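Local coordinates for uncharacterized protein (Bifidobacterium adolescentis ATCC 15703, PDB 3CPG), which probably binds pyridoxal 5'-phosphate and takes part in its homeostasis, being a TIM-barrel member of the YggS/PROSC family, at residues 117-122 with 136-141; 163-168 with 199-204; 49-54 with 72-77; 145-150 with 191-196; 216-221 with 242-247. One frame throughout, in Å; residues are numbered along the deposited sequence.

Interaction 1 (117-122 with 136-141); sequences FHLIGQ and DTIESV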
# COMPACT_ATOMS: atom_id res chain seq x y z
N PHE A 117 -1.45 -3.31 -7.60
CA PHE A 117 -2.82 -3.16 -7.11
C PHE A 117 -2.77 -3.79 -5.72
O PHE A 117 -2.73 -5.01 -5.60
CB PHE A 117 -3.79 -3.92 -8.04
CG PHE A 117 -5.25 -3.62 -7.80
CD1 PHE A 117 -6.19 -3.92 -8.78
CD2 PHE A 117 -5.70 -3.08 -6.59
CE1 PHE A 117 -7.56 -3.69 -8.57
CE2 PHE A 117 -7.06 -2.84 -6.37
CZ PHE A 117 -7.99 -3.15 -7.36
N HIS A 118 -2.73 -2.96 -4.69
CA HIS A 118 -2.67 -3.44 -3.32
C HIS A 118 -3.97 -3.37 -2.56
O HIS A 118 -4.89 -2.64 -2.93
CB HIS A 118 -1.65 -2.63 -2.50
CG HIS A 118 -0.24 -2.74 -2.99
ND1 HIS A 118 0.84 -2.35 -2.22
CD2 HIS A 118 0.27 -3.18 -4.16
CE1 HIS A 118 1.95 -2.53 -2.90
NE2 HIS A 118 1.64 -3.03 -4.09
N LEU A 119 -4.05 -4.17 -1.49
CA LEU A 119 -5.20 -4.13 -0.60
C LEU A 119 -4.54 -3.47 0.60
O LEU A 119 -3.53 -3.96 1.11
CB LEU A 119 -5.68 -5.53 -0.20
CG LEU A 119 -6.86 -5.42 0.78
CD1 LEU A 119 -8.09 -4.90 0.04
CD2 LEU A 119 -7.17 -6.76 1.42
N ILE A 120 -5.08 -2.34 1.04
CA ILE A 120 -4.50 -1.63 2.17
C ILE A 120 -5.43 -1.58 3.37
O ILE A 120 -5.06 -1.04 4.42
CB ILE A 120 -4.08 -0.20 1.76
CG1 ILE A 120 -5.30 0.61 1.33
CG2 ILE A 120 -3.09 -0.27 0.59
CD1 ILE A 120 -4.99 2.05 0.95
N GLY A 121 -6.63 -2.13 3.22
CA GLY A 121 -7.58 -2.17 4.32
C GLY A 121 -7.51 -3.53 4.99
O GLY A 121 -6.90 -4.45 4.43
N GLN A 122 -8.11 -3.68 6.16
CA GLN A 122 -8.07 -4.96 6.87
C GLN A 122 -8.74 -6.05 6.04
O GLN A 122 -9.78 -5.84 5.42
CB GLN A 122 -8.75 -4.84 8.23
CG GLN A 122 -8.09 -3.83 9.19
CD GLN A 122 -6.58 -4.01 9.32
OE1 GLN A 122 -5.80 -3.37 8.61
NE2 GLN A 122 -6.17 -4.89 10.22
N ASP A 136 -1.65 -7.83 -6.05
CA ASP A 136 -0.33 -8.44 -6.01
C ASP A 136 0.32 -8.29 -4.64
O ASP A 136 1.29 -8.97 -4.34
CB ASP A 136 0.60 -7.86 -7.08
CG ASP A 136 0.29 -6.43 -7.43
OD1 ASP A 136 -0.03 -5.63 -6.53
OD2 ASP A 136 0.38 -6.10 -8.63
N THR A 137 -0.21 -7.38 -3.83
CA THR A 137 0.33 -7.18 -2.49
C THR A 137 -0.77 -6.86 -1.47
O THR A 137 -1.63 -6.02 -1.72
CB THR A 137 1.35 -6.03 -2.44
OG1 THR A 137 2.44 -6.31 -3.33
CG2 THR A 137 1.90 -5.87 -1.02
N ILE A 138 -0.73 -7.55 -0.34
CA ILE A 138 -1.68 -7.32 0.75
C ILE A 138 -0.90 -6.59 1.84
O ILE A 138 -0.09 -7.20 2.55
CB ILE A 138 -2.25 -8.65 1.30
CG1 ILE A 138 -3.04 -9.37 0.22
CG2 ILE A 138 -3.13 -8.37 2.52
CD1 ILE A 138 -3.48 -10.79 0.60
N GLU A 139 -1.13 -5.29 1.98
CA GLU A 139 -0.41 -4.47 2.95
C GLU A 139 -0.87 -4.56 4.39
O GLU A 139 -0.20 -4.05 5.29
CB GLU A 139 -0.47 -3.00 2.53
CG GLU A 139 0.24 -2.67 1.23
CD GLU A 139 0.47 -1.18 1.07
OE1 GLU A 139 0.46 -0.47 2.10
OE2 GLU A 139 0.67 -0.72 -0.07
N SER A 140 -2.01 -5.20 4.62
CA SER A 140 -2.59 -5.27 5.96
C SER A 140 -2.40 -6.56 6.76
O SER A 140 -3.24 -6.89 7.59
CB SER A 140 -4.09 -4.99 5.85
OG SER A 140 -4.68 -5.91 4.95
N VAL A 141 -1.32 -7.29 6.52
CA VAL A 141 -1.10 -8.52 7.27
C VAL A 141 -0.59 -8.13 8.65
O VAL A 141 0.55 -7.69 8.81
CB VAL A 141 -0.10 -9.43 6.54
CG1 VAL A 141 0.03 -10.76 7.26
CG2 VAL A 141 -0.56 -9.65 5.10
O HOH W 1 4.08 -3.89 -5.18

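Interaction 2 (163-168 with 199-204); sequences VLLEVN and QGLMTI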
# COMPACT_ATOMS: atom_id res chain seq x y z
N VAL A 163 3.20 -9.44 0.54
CA VAL A 163 2.58 -9.00 1.78
C VAL A 163 3.47 -8.01 2.51
O VAL A 163 4.70 -8.06 2.39
CB VAL A 163 2.31 -10.17 2.77
CG1 VAL A 163 1.36 -11.18 2.15
CG2 VAL A 163 3.63 -10.84 3.15
N LEU A 164 2.84 -7.09 3.23
CA LEU A 164 3.57 -6.14 4.05
C LEU A 164 3.08 -6.44 5.45
O LEU A 164 1.89 -6.72 5.65
CB LEU A 164 3.24 -4.68 3.70
CG LEU A 164 3.55 -4.16 2.29
CD1 LEU A 164 3.45 -2.63 2.30
CD2 LEU A 164 4.94 -4.59 1.86
N LEU A 165 3.98 -6.43 6.42
CA LEU A 165 3.59 -6.67 7.80
C LEU A 165 3.11 -5.33 8.34
O LEU A 165 3.86 -4.35 8.37
CB LEU A 165 4.78 -7.17 8.63
CG LEU A 165 4.58 -7.20 10.15
CD1 LEU A 165 3.38 -8.07 10.52
CD2 LEU A 165 5.86 -7.71 10.81
N GLU A 166 1.84 -5.29 8.73
CA GLU A 166 1.23 -4.08 9.26
C GLU A 166 1.53 -3.99 10.74
O GLU A 166 1.16 -4.89 11.50
CB GLU A 166 -0.28 -4.14 9.04
CG GLU A 166 -1.05 -2.92 9.50
CD GLU A 166 -2.54 -3.13 9.40
OE1 GLU A 166 -3.08 -3.94 10.18
OE2 GLU A 166 -3.18 -2.50 8.54
N VAL A 167 2.18 -2.91 11.15
CA VAL A 167 2.53 -2.72 12.55
C VAL A 167 1.75 -1.57 13.17
O VAL A 167 1.54 -0.54 12.53
CB VAL A 167 4.04 -2.42 12.70
CG1 VAL A 167 4.41 -2.30 14.18
CG2 VAL A 167 4.86 -3.52 12.04
N ASN A 168 1.33 -1.75 14.41
CA ASN A 168 0.58 -0.73 15.13
C ASN A 168 1.58 0.24 15.74
O ASN A 168 2.30 -0.11 16.68
CB ASN A 168 -0.27 -1.37 16.23
CG ASN A 168 -1.06 -0.35 17.03
OD1 ASN A 168 -0.94 0.86 16.84
ND2 ASN A 168 -1.89 -0.84 17.95
N GLN A 199 7.43 -8.14 1.52
CA GLN A 199 8.05 -7.03 0.78
C GLN A 199 8.30 -5.76 1.58
O GLN A 199 8.77 -4.76 1.02
CB GLN A 199 7.19 -6.72 -0.44
CG GLN A 199 6.87 -7.96 -1.27
CD GLN A 199 5.87 -7.70 -2.37
OE1 GLN A 199 4.91 -6.96 -2.19
NE2 GLN A 199 6.08 -8.34 -3.52
N GLY A 200 8.01 -5.80 2.87
CA GLY A 200 8.21 -4.63 3.71
C GLY A 200 7.21 -4.52 4.84
O GLY A 200 6.53 -5.49 5.18
N LEU A 201 7.13 -3.34 5.44
CA LEU A 201 6.22 -3.07 6.55
C LEU A 201 5.26 -1.93 6.19
O LEU A 201 5.51 -1.16 5.27
CB LEU A 201 7.03 -2.67 7.79
CG LEU A 201 8.16 -3.62 8.22
CD1 LEU A 201 8.88 -3.03 9.43
CD2 LEU A 201 7.60 -4.99 8.54
N MSE A 202 4.17 -1.84 6.94
CA MSE A 202 3.16 -0.80 6.71
C MSE A 202 2.59 -0.35 8.05
O MSE A 202 2.56 -1.11 9.00
CB MSE A 202 2.01 -1.37 5.85
CG MSE A 202 0.88 -0.37 5.49
SE MSE A 202 -0.49 -0.01 6.82
CE MSE A 202 -1.88 -1.10 6.09
N THR A 203 2.18 0.91 8.12
CA THR A 203 1.54 1.39 9.34
C THR A 203 0.57 2.51 9.01
O THR A 203 0.77 3.28 8.07
CB THR A 203 2.54 1.90 10.40
OG1 THR A 203 1.84 2.12 11.63
CG2 THR A 203 3.16 3.21 9.96
N ILE A 204 -0.49 2.58 9.80
CA ILE A 204 -1.49 3.62 9.64
C ILE A 204 -1.00 4.84 10.43
O ILE A 204 -1.49 5.96 10.26
CB ILE A 204 -2.85 3.14 10.18
CG1 ILE A 204 -3.32 1.93 9.37
CG2 ILE A 204 -3.88 4.26 10.11
CD1 ILE A 204 -4.61 1.30 9.87
O HOH W 2 -1.19 0.08 11.30

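Interaction 3 (49-54 with 72-77); sequences SVRLLA and VRMIGE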
# COMPACT_ATOMS: atom_id res chain seq x y z
N SER A 49 12.68 8.06 -4.80
CA SER A 49 12.82 7.20 -3.63
C SER A 49 11.45 6.85 -3.06
O SER A 49 11.28 5.79 -2.45
CB SER A 49 13.65 7.90 -2.55
OG SER A 49 14.98 8.09 -2.97
N VAL A 50 10.49 7.74 -3.24
CA VAL A 50 9.14 7.53 -2.72
C VAL A 50 8.13 7.30 -3.83
O VAL A 50 8.08 8.07 -4.79
CB VAL A 50 8.67 8.77 -1.91
CG1 VAL A 50 7.29 8.51 -1.31
CG2 VAL A 50 9.68 9.09 -0.82
N ARG A 51 7.33 6.25 -3.70
CA ARG A 51 6.31 5.96 -4.70
C ARG A 51 4.95 6.37 -4.16
O ARG A 51 4.67 6.25 -2.97
CB ARG A 51 6.28 4.47 -5.07
CG ARG A 51 7.43 4.04 -5.97
CD ARG A 51 7.14 2.69 -6.62
NE ARG A 51 7.11 1.60 -5.66
CZ ARG A 51 6.73 0.36 -5.94
NH1 ARG A 51 6.33 0.05 -7.16
NH2 ARG A 51 6.75 -0.57 -4.99
N LEU A 52 4.10 6.88 -5.06
CA LEU A 52 2.77 7.31 -4.69
C LEU A 52 1.74 6.22 -4.94
O LEU A 52 1.62 5.71 -6.06
CB LEU A 52 2.38 8.56 -5.48
CG LEU A 52 0.90 8.98 -5.44
CD1 LEU A 52 0.47 9.35 -4.02
CD2 LEU A 52 0.72 10.17 -6.38
N LEU A 53 1.01 5.86 -3.89
CA LEU A 53 -0.06 4.88 -4.00
C LEU A 53 -1.34 5.67 -3.78
O LEU A 53 -1.49 6.35 -2.77
CB LEU A 53 0.04 3.79 -2.92
CG LEU A 53 -1.15 2.81 -2.78
CD1 LEU A 53 -0.71 1.61 -2.00
CD2 LEU A 53 -2.33 3.44 -2.07
N ALA A 54 -2.25 5.62 -4.74
CA ALA A 54 -3.50 6.34 -4.59
C ALA A 54 -4.47 5.42 -3.85
O ALA A 54 -4.68 4.28 -4.26
CB ALA A 54 -4.07 6.72 -5.95
N VAL A 72 -0.35 8.59 -11.55
CA VAL A 72 -0.36 7.55 -10.52
C VAL A 72 0.01 6.20 -11.14
O VAL A 72 -0.51 5.83 -12.19
CB VAL A 72 -1.74 7.44 -9.86
CG1 VAL A 72 -1.80 6.19 -8.99
CG2 VAL A 72 -2.00 8.68 -9.01
N ARG A 73 0.91 5.47 -10.48
CA ARG A 73 1.35 4.18 -10.98
C ARG A 73 1.20 3.06 -9.95
O ARG A 73 1.86 2.03 -10.04
CB ARG A 73 2.80 4.27 -11.44
CG ARG A 73 2.99 5.20 -12.63
CD ARG A 73 2.39 4.60 -13.90
NE ARG A 73 2.53 5.48 -15.06
CZ ARG A 73 1.68 6.45 -15.37
NH1 ARG A 73 0.61 6.67 -14.61
NH2 ARG A 73 1.89 7.20 -16.45
N MSE A 74 0.34 3.28 -8.96
CA MSE A 74 0.08 2.28 -7.94
C MSE A 74 -1.22 2.64 -7.23
O MSE A 74 -1.46 3.80 -6.92
CB MSE A 74 1.23 2.23 -6.94
CG MSE A 74 0.98 1.26 -5.78
SE MSE A 74 2.56 0.70 -4.76
CE MSE A 74 3.55 2.26 -4.96
N ILE A 75 -2.08 1.65 -7.00
CA ILE A 75 -3.33 1.92 -6.31
C ILE A 75 -3.55 0.91 -5.20
O ILE A 75 -3.01 -0.19 -5.22
CB ILE A 75 -4.56 1.87 -7.26
CG1 ILE A 75 -4.78 0.44 -7.77
CG2 ILE A 75 -4.38 2.86 -8.41
CD1 ILE A 75 -6.02 0.28 -8.63
N GLY A 76 -4.36 1.31 -4.23
CA GLY A 76 -4.67 0.44 -3.11
C GLY A 76 -6.11 0.64 -2.68
O GLY A 76 -6.55 1.77 -2.46
N GLU A 77 -6.84 -0.46 -2.58
CA GLU A 77 -8.24 -0.43 -2.16
C GLU A 77 -8.31 -0.87 -0.71
O GLU A 77 -7.47 -1.65 -0.25
CB GLU A 77 -9.09 -1.38 -3.01
CG GLU A 77 -9.40 -0.91 -4.43
CD GLU A 77 -10.40 0.24 -4.48
OE1 GLU A 77 -11.20 0.40 -3.53
OE2 GLU A 77 -10.39 0.99 -5.48
O HOH W 3 4.63 1.84 -9.46
O HOH W 4 2.58 6.15 -8.51

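Interaction 4 (145-150 with 191-196); sequences DLAEKI and GTLDGI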
# COMPACT_ATOMS: atom_id res chain seq x y z
N ASP A 145 -1.05 -15.46 12.25
CA ASP A 145 -2.28 -16.19 11.96
C ASP A 145 -2.85 -15.83 10.59
O ASP A 145 -3.16 -16.71 9.79
CB ASP A 145 -3.32 -15.90 13.06
CG ASP A 145 -4.59 -16.71 12.90
OD1 ASP A 145 -4.50 -17.92 12.63
OD2 ASP A 145 -5.69 -16.12 13.06
N LEU A 146 -2.98 -14.53 10.32
CA LEU A 146 -3.50 -14.10 9.02
C LEU A 146 -2.56 -14.51 7.90
O LEU A 146 -2.99 -15.00 6.87
CB LEU A 146 -3.70 -12.57 9.00
CG LEU A 146 -4.27 -11.97 7.71
CD1 LEU A 146 -5.56 -12.68 7.33
CD2 LEU A 146 -4.53 -10.47 7.90
N ALA A 147 -1.26 -14.34 8.13
CA ALA A 147 -0.26 -14.70 7.13
C ALA A 147 -0.37 -16.18 6.75
O ALA A 147 -0.22 -16.54 5.59
CB ALA A 147 1.14 -14.40 7.66
N GLU A 148 -0.63 -17.02 7.75
CA GLU A 148 -0.77 -18.46 7.50
C GLU A 148 -2.02 -18.73 6.66
O GLU A 148 -1.99 -19.56 5.75
CB GLU A 148 -0.89 -19.23 8.82
CG GLU A 148 0.34 -19.19 9.71
CD GLU A 148 0.14 -19.94 11.02
OE1 GLU A 148 -0.87 -19.68 11.71
OE2 GLU A 148 0.98 -20.80 11.36
N LYS A 149 -3.10 -18.04 6.97
CA LYS A 149 -4.34 -18.22 6.22
C LYS A 149 -4.16 -17.82 4.76
O LYS A 149 -4.67 -18.46 3.86
CB LYS A 149 -5.47 -17.41 6.85
CG LYS A 149 -5.84 -17.88 8.25
CD LYS A 149 -6.87 -16.97 8.88
CE LYS A 149 -7.16 -17.40 10.31
NZ LYS A 149 -8.18 -16.51 10.94
N ILE A 150 -3.41 -16.74 4.54
CA ILE A 150 -3.17 -16.28 3.18
C ILE A 150 -2.25 -17.29 2.49
O ILE A 150 -2.45 -17.63 1.32
CB ILE A 150 -2.53 -14.87 3.18
CG1 ILE A 150 -3.53 -13.87 3.76
CG2 ILE A 150 -2.10 -14.48 1.76
CD1 ILE A 150 -2.98 -12.47 3.95
N GLY A 191 8.33 -14.96 6.85
CA GLY A 191 9.33 -15.27 5.85
C GLY A 191 9.47 -16.76 5.55
O GLY A 191 9.96 -17.13 4.49
N THR A 192 9.03 -17.60 6.48
CA THR A 192 9.13 -19.05 6.29
C THR A 192 7.92 -19.65 5.57
O THR A 192 7.96 -20.82 5.18
CB THR A 192 9.27 -19.79 7.64
OG1 THR A 192 8.06 -19.66 8.39
CG2 THR A 192 10.42 -19.20 8.45
N LEU A 193 6.87 -18.86 5.40
CA LEU A 193 5.66 -19.36 4.74
C LEU A 193 5.74 -19.35 3.22
O LEU A 193 6.21 -18.39 2.62
CB LEU A 193 4.46 -18.52 5.18
CG LEU A 193 4.15 -18.53 6.68
CD1 LEU A 193 3.05 -17.53 6.99
CD2 LEU A 193 3.75 -19.93 7.11
N ASP A 194 5.29 -20.44 2.60
CA ASP A 194 5.29 -20.55 1.15
C ASP A 194 4.10 -19.76 0.61
O ASP A 194 3.15 -19.46 1.34
CB ASP A 194 5.15 -22.01 0.70
CG ASP A 194 6.32 -22.87 1.13
OD1 ASP A 194 7.48 -22.45 0.92
OD2 ASP A 194 6.09 -23.98 1.65
N GLY A 195 4.14 -19.41 -0.67
CA GLY A 195 3.04 -18.67 -1.26
C GLY A 195 2.99 -17.19 -0.95
O GLY A 195 2.12 -16.48 -1.46
N ILE A 196 3.90 -16.71 -0.11
CA ILE A 196 3.93 -15.29 0.21
C ILE A 196 5.34 -14.72 0.16
O ILE A 196 6.33 -15.42 0.40
CB ILE A 196 3.31 -14.97 1.60
CG1 ILE A 196 4.02 -15.77 2.69
CG2 ILE A 196 1.82 -15.27 1.59
CD1 ILE A 196 3.45 -15.52 4.08

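Interaction 5 (216-221 with 242-247); sequences RGFSHL and LSMGMT. With ACT (acetate ion), chain B.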
# COMPACT_ATOMS: atom_id res chain seq x y z
N ARG A 216 8.00 9.40 15.82
CA ARG A 216 8.49 8.24 16.56
C ARG A 216 8.00 6.93 15.96
O ARG A 216 8.76 5.96 15.87
CB ARG A 216 8.07 8.33 18.03
CG ARG A 216 8.62 7.19 18.90
CD ARG A 216 8.32 7.42 20.37
NE ARG A 216 8.86 8.69 20.84
CZ ARG A 216 8.12 9.73 21.20
NH1 ARG A 216 6.80 9.65 21.15
NH2 ARG A 216 8.70 10.85 21.61
N GLY A 217 6.74 6.90 15.54
CA GLY A 217 6.17 5.70 14.95
C GLY A 217 6.77 5.35 13.59
O GLY A 217 7.02 4.18 13.31
N PHE A 218 6.99 6.35 12.75
CA PHE A 218 7.57 6.10 11.42
C PHE A 218 9.02 5.67 11.58
O PHE A 218 9.50 4.79 10.86
CB PHE A 218 7.51 7.36 10.55
CG PHE A 218 6.12 7.80 10.19
CD1 PHE A 218 5.10 6.87 9.99
CD2 PHE A 218 5.83 9.15 9.98
CE1 PHE A 218 3.83 7.27 9.60
CE2 PHE A 218 4.56 9.56 9.58
CZ PHE A 218 3.56 8.62 9.39
N SER A 219 9.70 6.30 12.53
CA SER A 219 11.10 5.98 12.80
C SER A 219 11.19 4.53 13.28
O SER A 219 12.08 3.79 12.88
CB SER A 219 11.64 6.92 13.88
OG SER A 219 12.99 6.62 14.19
N HIS A 220 10.25 4.14 14.14
CA HIS A 220 10.24 2.78 14.66
C HIS A 220 10.04 1.78 13.53
O HIS A 220 10.71 0.75 13.48
CB HIS A 220 9.15 2.62 15.71
CG HIS A 220 9.02 1.23 16.25
ND1 HIS A 220 8.36 0.23 15.56
CD2 HIS A 220 9.47 0.67 17.39
CE1 HIS A 220 8.41 -0.89 16.26
NE2 HIS A 220 9.08 -0.65 17.38
N LEU A 221 9.14 2.10 12.60
CA LEU A 221 8.89 1.20 11.48
C LEU A 221 10.14 1.05 10.62
O LEU A 221 10.48 -0.06 10.20
CB LEU A 221 7.74 1.72 10.61
CG LEU A 221 7.09 0.63 9.75
CD1 LEU A 221 6.35 -0.35 10.65
CD2 LEU A 221 6.13 1.26 8.74
N LEU A 242 8.47 0.56 3.05
CA LEU A 242 7.93 1.20 4.24
C LEU A 242 6.73 1.97 3.72
O LEU A 242 6.87 3.05 3.15
CB LEU A 242 8.94 2.15 4.88
CG LEU A 242 10.09 1.48 5.64
CD1 LEU A 242 11.07 2.54 6.13
CD2 LEU A 242 9.52 0.68 6.81
N SER A 243 5.55 1.38 3.89
CA SER A 243 4.32 2.02 3.44
C SER A 243 3.79 2.82 4.62
O SER A 243 3.20 2.27 5.54
CB SER A 243 3.30 0.95 3.03
OG SER A 243 2.09 1.54 2.57
N MSE A 244 4.04 4.12 4.58
CA MSE A 244 3.61 5.00 5.66
C MSE A 244 3.52 6.44 5.19
O MSE A 244 4.30 6.88 4.34
CB MSE A 244 4.59 4.89 6.84
CG MSE A 244 6.05 5.18 6.49
SE MSE A 244 7.25 4.67 7.93
CE MSE A 244 8.73 5.78 7.52
N GLY A 245 2.56 7.17 5.74
CA GLY A 245 2.36 8.55 5.36
C GLY A 245 1.14 8.65 4.46
O GLY A 245 0.99 7.88 3.51
N MSE A 246 0.26 9.60 4.77
CA MSE A 246 -0.94 9.81 3.98
C MSE A 246 -1.08 11.30 3.75
O MSE A 246 -0.10 12.04 3.90
CB MSE A 246 -2.15 9.24 4.71
CG MSE A 246 -1.99 7.75 5.00
SE MSE A 246 -3.58 6.85 5.66
CE MSE A 246 -3.57 7.65 7.39
N THR A 247 -2.27 11.76 3.39
CA THR A 247 -2.47 13.18 3.11
C THR A 247 -2.01 14.15 4.20
O THR A 247 -1.35 15.15 3.91
CB THR A 247 -3.96 13.49 2.81
OG1 THR A 247 -4.35 12.82 1.61
CG2 THR A 247 -4.17 15.00 2.63
C ACT B . -5.89 10.28 3.04
O ACT B . -6.93 10.09 2.44
OXT ACT B . -4.83 10.33 2.44
CH3 ACT B . -5.92 10.46 4.54

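Interaction 1 (117-122 with 136-141)
A His-carboxylate hydrogen bond inside the barrel marks this pairing of strands 117-119 and 137-141: His118 ND1 donates to Glu139 OE2 across 2.7 Å. The carboxylate oxygen receives it on the anti lone pair, turned away from OE1, and the carboxylate stands steeply against the imidazole, the two planes 76° apart. OE1 has a separate partner in Ser243 OG, so both oxygens are held and the carboxylate has little freedom to turn. At the other nitrogen, His118 NE2 meets a water at 2.8 Å. The ring lies flat over Thr137, whose CB sits above its centre, 3.4 Å from the centroid of the His118 ring, a CH-pi contact only 8° off the normal. With CG anti to the carbonyl carbon (chi1 -63°), His118 runs alongside Thr137 in the same direction, and Thr137 OG1 is itself taken by Gln199 OE1. The two strands and helix 128-131 form one beta-alpha-beta unit of the TIM barrel, the strands running parallel. Their backbones join through Leu119 N to Thr137 O (3.1 Å) and Glu139 N to Leu119 O (2.9 Å), while Leu119 and Ile138 project from the opposite face of the sheet to His118. At the start of the pairing, Asp136 OD1 accepts from Phe117 N (2.9 Å) on its syn side. Where 117-119 has ended, Gly121 O accepts from Ser140 OG, which lies above the carbonyl plane, 2.7 Å away. Ile120 CG2 rests against Glu139 CD, and the side chain of Ile120 lies about 7 Å from that of Lys57, the predicted cofactor-bearing lysine, which carries none here.

Interaction 2 (163-168 with 199-204)
The carboxylate of Glu166 is touched at one oxygen by the selenomethionine Met202: the methyl CE of Met202 is 3.1 Å from Glu166 OE2 but 3.9 Å from Glu166 CD, so it bears on the oxygen rather than on the middle of the flat group. This pair lies in the beta-alpha-beta unit of strand 161-166, helix 183-191 and strand 196-202, whose two strands are parallel neighbours in the TIM barrel. The two side chains run side by side; Glu166 is extended, with CG anti to the backbone N (chi1 -178°), whereas Met202 bends twice to bring selenium and methyl against it. With an alanine here in place of Glu166, the Met202 methyl would probably lose its flanking wall and be able to swing into the gap. Leu164 crosses Met202 at about a right angle, CD1 against CB at 4.0 Å, and lays CD2 over the backbone of Gly200. On the other face Leu165 CB packs on Leu201 CD2 at 3.6 Å, under helices 183-191 and 211-231. The backbones are joined by Leu165 N to Gly200 O, Met202 N to Leu165 O and Val167 N to Met202 O. Val167 O takes two donors: Thr203 OG1 at 2.8 Å and, at 3.1 Å, a water whose oxygen in turn accepts from Ile204 N.

Interaction 3 (49-54 with 72-77)
Strands 51-54 and 75-77 run parallel with their axes 37° apart, joined by Ala54 N to Met74 O at 2.9 Å and Gly76 N to Ala54 O at 3.0 Å. Selenomethionine Met74 makes the largest contribution. CG, anti to the backbone N (chi1 176°), lies against Leu53 CB at 3.9 Å, and the bend at its far end brings CE over one face of the Arg51 guanidinium, 3.7 Å above the plane and toward the rim. Arg51 NH2 is held beyond by a salt bridge to Glu241. Leu53 CD2 lies 3.7 Å from Gly76 N, where a side chain in place of the glycine would fit tightly. Cutting Leu53 back to an alanine here would probably open a gap beside Gly76 N, where CD2 lies, and leave Met74 CG with CB alone to rest on. On the other face, Ala54 CB meets Val72 CG1 at 3.8 Å. A water bridges Leu52 O and Arg73 N just ahead of strand 75-77. Helix 61-69 links the two strands as a beta-alpha-beta unit of the barrel; helix 19-42 covers Leu52, strand 260-263 pairs with 51-55, and strand 113-119 flanks 75-77.

Interaction 4 (145-150 with 191-196)
Leu193 points its CD1 methyl straight at the helix backbone of Ala147, and Ile196 comes in beside it. The methyl sits 3.7 Å from Ala147 CB and equally close to the carbonyl of the same residue, Leu193 CD1 to Ala147 O also being 3.7 Å; it thus nests on the helix surface where the small alanine lets the main chain be reached. Glu148 passes Leu193 obliquely, offering only the aliphatic CG at 4.2 Å from Leu193 CD1, while its carboxylate has a long, weak ion pair with Lys189. One turn on from Ala147, Ile150 and Ile196 stand at about a right angle, Ile150 CG2 against Ile196 CG2 at 4.0 Å. Ile196 has CG1 between its backbone N and carbonyl carbon (chi1 56°), which turns CD1 to the helix, 4.1 Å from Ala147 O, while CG2 serves Ile150. This is the outer layer of the TIM barrel: helix 144-157 against the loop that leads from helix 183-191 into strand 196-202. The side-chain contacts are between apolar carbons, and Ile190 of helix 183-191 touches both Ala147 and Ile196 and so extends them. Gly195 turns the loop with a positive phi of 78°, a backbone shape that glycine takes most comfortably. Close by, Asp194 O accepts from Ser151 OG, and Gly195 is hydrogen-bonded through its backbone to Val161.

Interaction 5 (216-221 with 242-247)
Met244, a selenomethionine, has CG between its backbone N and carbonyl carbon (chi1 56°) and is extended from there, which drives selenium and methyl straight at helix 211-231, between Phe218 and Leu221. Phe218 has CG anti to its carbonyl carbon (chi1 -66°), bringing the ring down beside Met244 CB and the backbone of Gly245. Selenium lies 4.7 Å from the centroid of the Phe218 ring and 54° off its normal, an oblique Met-aromatic contact. Beyond it, Met244 CE rests on Phe218 CB at 3.6 Å and is as close to the helix carbonyl, Phe218 O. The other flank of selenium is Leu221 CD2, 3.7 Å from Met244 SE, the two chains lying alongside and pointing opposite ways. Helix 211-231 is the crossover between strands 196-202 and 241-243 of the TIM barrel, and these residues seat it on the second strand. Leu242 lies against Leu221 in the same manner, its CD2 at 3.8 Å from Leu221 CG. Farther along, Thr247 holds an acetate, probably from the crystallisation liquor: Thr247 OG1 donates to OXT of the acetate at 2.7 Å and Thr247 N to the same oxygen at 3.1 Å. With Gly264 N and Thr265 N, three backbone N-H groups and one hydroxyl gather on the ion, which by comparison with cofactor-binding relatives is consistent with a place for an anion such as the cofactor phosphate.

How the interactions relate
Interactions 3, 1, 2 and 5 follow the barrel sheet round. His118 N bonds Ile75 O (2.8 Å) between interactions 3 and 1, Val141 O meets Glu166 N (2.7 Å) between 1 and 2, and Leu201 O meets Ser243 N (2.9 Å) between 2 and 5. Inside the barrel, Glu139 OE1 to Ser243 OG (2.6 Å) ties interaction 1 to interaction 5, although their centres are about 16 Å apart. Interaction 4 lies on the outside, its centre about 24 Å from those of 3 and 5, packing on interaction 1 through Ile150 and Ala147. The side chain of Lys57, the predicted cofactor lysine, lies about 8 Å from Gly76 of interaction 3 and about 9 Å from the side chain of Ile204 of interaction 2.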